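Local atomic coordinates of hypothetical protein VC0714 (Vibrio cholerae O1 biovar eltor str. N16961, PDB entry 1U9D), a protein that is of unknown function but carries a DUF1904 domain, which belongs to the MIF (macrophage migration inhibitory factor) clan. Residues 22-26 with 27-31; 45-48 with 49-52; 91-94 with 95-99. All coordinates share one frame; numbering follows the deposited sequence.

Overall arrangement
All three contacts are local, between residues a few positions apart, and lie where helices and loops meet. Interaction 1 is the N-terminal cap of helix 26-44. Interaction 2 is the loop that leads from the far end of that helix into strand 52-55. Interaction 3 is the C-terminal end of helix 79-97. Interactions 1 and 3 are neighbours, with centres about 12 Å apart. They touch where Leu96 CD1 packs on Ile28 O at 4.0 Å. Interaction 2 stands apart. Its centre is about 20 Å from that of interaction 1 and about 23 Å from that of interaction 3. Across the dimer, Ser45 of interaction 2 packs on Ile28 of the second subunit.

Interaction 1: residues 22-26 with 27-31; sequences RAVEA and HIVES
Glu25 swings CG away from its backbone N (chi1 -161°) and then bends at chi2, which carries its carboxylate back to His27. Glu25 OE1 accepts from His27 N at 3.1 Å, from above the carboxylate plane, with a fairly straight N-H...O angle of 163°. Glu25 is at the N-cap, just before the helix, and this is a capping bond to an amide of the first turn. The same oxygen sits over one face of the His27 ring. The carboxylate and ring planes are 74° apart. With CG beside its own backbone N, His27 points ND1 at Glu30 OE1. ND1 donates to that oxygen at 3.1 Å, and the oxygen lies at the ring edge, in plane. This bond limits rotation of the imidazole. The first full turn closes through Val29 N to Glu25 O and Glu30 N to Ala26 O, the latter at 3.0 Å. One turn on, His27 O receives both Ser31 N and Ser31 OG, from opposite faces of its plane. On the apolar side, Val24 CG2 meets Val29 CG2 at 3.3 Å, a tight methyl contact between side chains set about at right angles. Both valines also rest on Leu55, as does Ala26, and Val24 touches Pro68. The loop joins strand 18-22 to helix 26-44, and strand 52-55 lies against its apolar side.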
loop_
_atom_site.group_PDB
_atom_site.type_symbol
_atom_site.label_atom_id
_atom_site.label_comp_id
_atom_site.label_asym_id
_atom_site.label_seq_id
_atom_site.Cartn_x
_atom_site.Cartn_y
_atom_site.Cartn_z
ATOM N N ARG A 22 5.290 22.199 16.103
ATOM C CA ARG A 22 6.069 23.076 16.962
ATOM C C ARG A 22 6.145 24.459 16.332
ATOM O O ARG A 22 6.269 24.573 15.112
ATOM C CB ARG A 22 7.506 22.594 17.063
ATOM C CG ARG A 22 7.703 21.182 17.462
ATOM C CD ARG A 22 9.089 20.944 18.068
ATOM N NE ARG A 22 9.028 19.638 18.641
ATOM C CZ ARG A 22 9.145 19.360 19.917
ATOM N NH1 ARG A 22 9.412 20.295 20.815
ATOM N NH2 ARG A 22 9.019 18.112 20.281
ATOM N N ALA A 23 6.123 25.497 17.166
ATOM C CA ALA A 23 6.255 26.882 16.695
ATOM C C ALA A 23 5.196 27.266 15.670
ATOM O O ALA A 23 5.452 28.001 14.713
ATOM C CB ALA A 23 7.674 27.118 16.144
ATOM N N VAL A 24 3.990 26.758 15.877
ATOM C CA VAL A 24 2.857 27.016 14.998
ATOM C C VAL A 24 1.699 27.459 15.905
ATOM O O VAL A 24 1.455 26.863 16.944
ATOM C CB VAL A 24 2.405 25.771 14.207
ATOM C CG1 VAL A 24 3.305 25.481 13.051
ATOM C CG2 VAL A 24 2.356 24.568 15.095
ATOM N N GLU A 25 0.986 28.501 15.518
ATOM C CA GLU A 25 -0.132 28.966 16.317
ATOM C C GLU A 25 -1.219 27.899 16.404
ATOM O O GLU A 25 -1.466 27.197 15.432
ATOM C CB GLU A 25 -0.694 30.252 15.733
ATOM C CG GLU A 25 -1.525 31.027 16.736
ATOM C CD GLU A 25 -3.010 30.860 16.509
ATOM O OE1 GLU A 25 -3.775 30.772 17.505
ATOM O OE2 GLU A 25 -3.409 30.824 15.323
ATOM N N ALA A 26 -1.874 27.827 17.564
ATOM C CA ALA A 26 -2.821 26.770 17.880
ATOM C C ALA A 26 -3.966 26.723 16.877
ATOM O O ALA A 26 -4.364 25.647 16.444
ATOM C CB ALA A 26 -3.369 26.950 19.306
ATOM N N HIS A 27 -4.478 27.884 16.489
ATOM C CA HIS A 27 -5.643 27.929 15.608
ATOM C C HIS A 27 -5.333 27.406 14.212
ATOM O O HIS A 27 -6.184 26.784 13.592
ATOM C CB HIS A 27 -6.236 29.335 15.504
ATOM C CG HIS A 27 -6.713 29.896 16.807
ATOM N ND1 HIS A 27 -7.310 29.126 17.783
ATOM C CD2 HIS A 27 -6.683 31.162 17.290
ATOM C CE1 HIS A 27 -7.617 29.893 18.816
ATOM N NE2 HIS A 27 -7.247 31.131 18.541
ATOM N N ILE A 28 -4.107 27.634 13.746
ATOM C CA ILE A 28 -3.612 27.071 12.495
ATOM C C ILE A 28 -3.629 25.545 12.552
ATOM O O ILE A 28 -4.143 24.899 11.664
ATOM C CB ILE A 28 -2.165 27.536 12.216
ATOM C CG1 ILE A 28 -2.098 29.044 12.020
ATOM C CG2 ILE A 28 -1.591 26.852 10.984
ATOM C CD1 ILE A 28 -2.930 29.542 10.892
ATOM N N VAL A 29 -3.054 24.985 13.606
ATOM C CA VAL A 29 -3.008 23.540 13.770
ATOM C C VAL A 29 -4.419 22.944 13.817
ATOM O O VAL A 29 -4.674 21.881 13.235
ATOM C CB VAL A 29 -2.205 23.171 15.028
ATOM C CG1 VAL A 29 -2.173 21.670 15.237
ATOM C CG2 VAL A 29 -0.777 23.687 14.894
ATOM N N GLU A 30 -5.331 23.632 14.501
ATOM C CA GLU A 30 -6.708 23.138 14.692
ATOM C C GLU A 30 -7.432 23.027 13.361
ATOM O O GLU A 30 -8.237 22.113 13.166
ATOM C CB GLU A 30 -7.502 24.093 15.585
ATOM C CG GLU A 30 -7.116 24.031 17.048
ATOM C CD GLU A 30 -7.788 25.113 17.899
ATOM O OE1 GLU A 30 -8.250 26.153 17.351
ATOM O OE2 GLU A 30 -7.841 24.930 19.137
ATOM N N SER A 31 -7.161 23.979 12.478
ATOM C CA SER A 31 -7.700 23.999 11.127
ATOM C C SER A 31 -7.048 22.977 10.209
ATOM O O SER A 31 -7.708 22.406 9.341
ATOM C CB SER A 31 -7.504 25.387 10.508
ATOM O OG SER A 31 -8.057 26.398 11.346
#

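Interaction 2: residues 45-48 with 49-52; sequences STAR and NAFT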
loop_
_atom_site.group_PDB
_atom_site.type_symbol
_atom_site.label_atom_id
_atom_site.label_comp_id
_atom_site.label_asym_id
_atom_site.label_seq_id
_atom_site.Cartn_x
_atom_site.Cartn_y
_atom_site.Cartn_z
ATOM N N SER A 45 -2.644 5.291 1.990
ATOM C CA SER A 45 -3.585 4.175 1.999
ATOM C C SER A 45 -3.580 3.530 3.372
ATOM O O SER A 45 -3.525 2.327 3.519
ATOM C CB SER A 45 -3.251 3.191 0.871
ATOM O OG SER A 45 -3.382 3.852 -0.382
ATOM N N THR A 46 -3.634 4.376 4.388
ATOM C CA THR A 46 -3.532 3.941 5.764
ATOM C C THR A 46 -4.805 4.351 6.523
ATOM O O THR A 46 -5.457 5.346 6.196
ATOM C CB THR A 46 -2.240 4.549 6.362
ATOM O OG1 THR A 46 -1.110 3.741 5.970
ATOM C CG2 THR A 46 -2.222 4.503 7.887
ATOM N N ALA A 47 -5.164 3.565 7.525
ATOM C CA ALA A 47 -6.341 3.851 8.328
ATOM C C ALA A 47 -6.216 5.238 8.949
ATOM O O ALA A 47 -5.169 5.605 9.395
ATOM C CB ALA A 47 -6.490 2.800 9.430
ATOM N N ARG A 48 -7.314 5.971 9.006
ATOM C CA ARG A 48 -7.365 7.265 9.682
ATOM C C ARG A 48 -6.974 7.227 11.172
ATOM O O ARG A 48 -6.410 8.200 11.687
ATOM C CB ARG A 48 -8.755 7.865 9.522
ATOM C CG ARG A 48 -9.105 8.135 8.092
ATOM C CD ARG A 48 -10.552 8.490 7.869
ATOM N NE ARG A 48 -10.872 9.772 8.496
ATOM C CZ ARG A 48 -10.654 10.947 7.948
ATOM N NH1 ARG A 48 -10.158 11.046 6.728
ATOM N NH2 ARG A 48 -10.980 12.039 8.625
ATOM N N ASN A 49 -7.273 6.134 11.871
ATOM C CA ASN A 49 -6.876 5.998 13.275
ATOM C C ASN A 49 -5.401 5.608 13.487
ATOM O O ASN A 49 -4.967 5.449 14.623
ATOM C CB ASN A 49 -7.835 5.076 14.050
ATOM C CG ASN A 49 -7.824 3.649 13.553
ATOM O OD1 ASN A 49 -7.103 3.300 12.623
ATOM N ND2 ASN A 49 -8.664 2.811 14.167
ATOM N N ALA A 50 -4.634 5.485 12.406
ATOM C CA ALA A 50 -3.208 5.204 12.474
ATOM C C ALA A 50 -2.363 6.482 12.693
ATOM O O ALA A 50 -1.187 6.363 13.017
ATOM C CB ALA A 50 -2.747 4.498 11.202
ATOM N N PHE A 51 -2.963 7.670 12.568
ATOM C CA PHE A 51 -2.249 8.934 12.702
ATOM C C PHE A 51 -2.564 9.571 14.050
ATOM O O PHE A 51 -3.686 9.468 14.554
ATOM C CB PHE A 51 -2.650 9.918 11.589
ATOM C CG PHE A 51 -2.376 9.425 10.202
ATOM C CD1 PHE A 51 -1.293 9.904 9.481
ATOM C CD2 PHE A 51 -3.225 8.524 9.595
ATOM C CE1 PHE A 51 -1.016 9.433 8.216
ATOM C CE2 PHE A 51 -2.969 8.073 8.302
ATOM C CZ PHE A 51 -1.857 8.530 7.624
ATOM N N THR A 52 -1.577 10.235 14.643
ATOM C CA THR A 52 -1.831 11.077 15.800
ATOM C C THR A 52 -1.210 12.450 15.512
ATOM O O THR A 52 -0.218 12.566 14.784
ATOM C CB THR A 52 -1.303 10.457 17.096
ATOM O OG1 THR A 52 0.130 10.446 17.087
ATOM C CG2 THR A 52 -1.681 8.981 17.211
HETATM O O HOH W 1 -6.065 10.117 13.495
#
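Thr46 CG2 presses on Ala50 CB at 3.4 Å, closer than usual for two methyl groups. This is the packed side of the loop that follows a Schellman motif. In that motif Ser45, with positive phi, ends helix 26-44. Thr46 turns CG2 opposite its backbone N, where the methyl also meets Phe51 CE2 at 3.7 Å. The Phe51 ring is further covered by Leu37 and Leu40 of the helix and by Pro17. Ala47 O lies near the ring plane, at its edge. The same oxygen accepts from Ala50 N at 3.1 Å, with the donor above the carbonyl plane. This bond closes a short 3-10 turn. The other side is looser and more exposed. Ala47 CB meets Asn49 OD1 at 3.3 Å. The Arg48 side chain leaves the turn and runs back along the helix, past Leu37 and Ser41, and its NH1 bonds to Asn38 OD1. Ser45 packs on Ile28 of the second subunit. A water bridges the backbone of the turn and of the residue after it, donating to Arg48 O and to Phe51 O, each at 2.7 Å.

Interaction 3: residues 91-94 with 95-99; sequences DQIR and QLLGA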
loop_
_atom_site.group_PDB
_atom_site.type_symbol
_atom_site.label_atom_id
_atom_site.label_comp_id
_atom_site.label_asym_id
_atom_site.label_seq_id
_atom_site.Cartn_x
_atom_site.Cartn_y
_atom_site.Cartn_z
ATOM N N ASP A 91 2.487 22.099 1.688
ATOM C CA ASP A 91 1.438 22.719 0.892
ATOM C C ASP A 91 0.201 23.096 1.708
ATOM O O ASP A 91 -0.309 24.211 1.579
ATOM C CB ASP A 91 1.099 21.817 -0.305
ATOM C CG ASP A 91 2.140 21.926 -1.426
ATOM O OD1 ASP A 91 2.975 22.869 -1.372
ATOM O OD2 ASP A 91 2.218 21.130 -2.399
ATOM N N GLN A 92 -0.250 22.227 2.600
ATOM C CA GLN A 92 -1.359 22.590 3.475
ATOM C C GLN A 92 -1.038 23.726 4.442
ATOM O O GLN A 92 -1.829 24.662 4.596
ATOM C CB GLN A 92 -1.843 21.362 4.222
ATOM C CG GLN A 92 -2.438 20.347 3.254
ATOM C CD GLN A 92 -3.576 19.549 3.835
ATOM O OE1 GLN A 92 -4.083 18.635 3.181
ATOM N NE2 GLN A 92 -3.965 19.857 5.065
ATOM N N ILE A 93 0.133 23.679 5.073
ATOM C CA ILE A 93 0.554 24.765 5.944
ATOM C C ILE A 93 0.667 26.090 5.165
ATOM O O ILE A 93 0.304 27.131 5.686
ATOM C CB ILE A 93 1.882 24.421 6.687
ATOM C CG1 ILE A 93 1.593 23.740 8.022
ATOM C CG2 ILE A 93 2.684 25.659 6.988
ATOM C CD1 ILE A 93 1.907 22.290 8.055
ATOM N N ARG A 94 1.149 26.048 3.933
ATOM C CA ARG A 94 1.287 27.269 3.127
ATOM C C ARG A 94 -0.043 27.939 2.830
ATOM O O ARG A 94 -0.143 29.174 2.761
ATOM C CB ARG A 94 2.014 26.971 1.832
ATOM C CG ARG A 94 3.459 26.671 2.100
ATOM C CD ARG A 94 4.384 26.860 0.974
ATOM N NE ARG A 94 5.676 27.345 1.448
ATOM C CZ ARG A 94 6.812 27.207 0.781
ATOM N NH1 ARG A 94 6.836 26.603 -0.403
ATOM N NH2 ARG A 94 7.937 27.684 1.297
ATOM N N GLN A 95 -1.064 27.115 2.671
ATOM C CA GLN A 95 -2.422 27.593 2.519
ATOM C C GLN A 95 -2.902 28.456 3.664
ATOM O O GLN A 95 -3.665 29.379 3.451
ATOM C CB GLN A 95 -3.359 26.402 2.398
ATOM C CG GLN A 95 -4.698 26.757 1.857
ATOM C CD GLN A 95 -5.039 25.880 0.689
ATOM O OE1 GLN A 95 -5.419 24.725 0.883
ATOM N NE2 GLN A 95 -4.874 26.404 -0.532
ATOM N N LEU A 96 -2.480 28.138 4.881
ATOM C CA LEU A 96 -2.928 28.870 6.058
ATOM C C LEU A 96 -1.932 29.941 6.496
ATOM O O LEU A 96 -2.335 30.909 7.120
ATOM C CB LEU A 96 -3.204 27.897 7.201
ATOM C CG LEU A 96 -4.109 26.737 6.776
ATOM C CD1 LEU A 96 -4.047 25.574 7.762
ATOM C CD2 LEU A 96 -5.533 27.222 6.606
ATOM N N LEU A 97 -0.663 29.784 6.120
ATOM C CA LEU A 97 0.447 30.614 6.615
ATOM C C LEU A 97 1.265 31.367 5.556
ATOM O O LEU A 97 2.135 32.165 5.906
ATOM C CB LEU A 97 1.419 29.744 7.434
ATOM C CG LEU A 97 1.188 29.655 8.939
ATOM C CD1 LEU A 97 2.309 28.820 9.571
ATOM C CD2 LEU A 97 1.115 31.044 9.613
ATOM N N GLY A 98 1.033 31.113 4.278
ATOM C CA GLY A 98 1.766 31.803 3.227
ATOM C C GLY A 98 2.562 30.891 2.323
ATOM O O GLY A 98 3.253 29.985 2.793
ATOM N N ALA A 99 2.483 31.148 1.019
ATOM C CA ALA A 99 3.188 30.348 0.009
ATOM C C ALA A 99 4.713 30.484 0.041
ATOM O O ALA A 99 5.402 29.896 -0.797
ATOM C CB ALA A 99 2.660 30.675 -1.400
#
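Asp91 O takes the N-H of Gln95 at 3.2 Å, a regular helical bond one turn apart. Gln92 O is next, and Gln95 CB lies against it at 3.2 Å. The Gln92 side chain packs on Leu32 and Leu36 of helix 26-44. Ile93 meets the last turn with both its carbonyl and its side chain. Its O accepts from two donors. Leu97 N lies nearly on the line of the carbonyl at 2.9 Å, though its N-H is bent off it (132°), while Leu96 N approaches from above the carbonyl plane. The first closes an alpha-helical turn and the second a 3-10 turn, so both kinds of turn share one acceptor. Ile93 CG2 and Leu97 CD1 lie side by side at 4.1 Å, with the two side chains pointing the same way. This is the end of the helix in the beta-alpha-beta unit of strand 69-74, helix 79-97 and strand 104-109. Ile93 also packs on Leu32 and on Leu103, Leu96 on Leu32, and Leu97 on Pro68. Arg94 comes last. Its O accepts from Gly98 N at 2.7 Å, and Gly98, with positive phi, takes the chain out of the helix. The Arg94 side chain bends at chi3 (145°) and follows the departing chain. One face of its guanidinium lies under Ala99 O, which sits 3.3 Å above the plane toward the rim. Arg94 NH2 bonds to Ser101 O, and Ser101 OG pairs with Gly98 O.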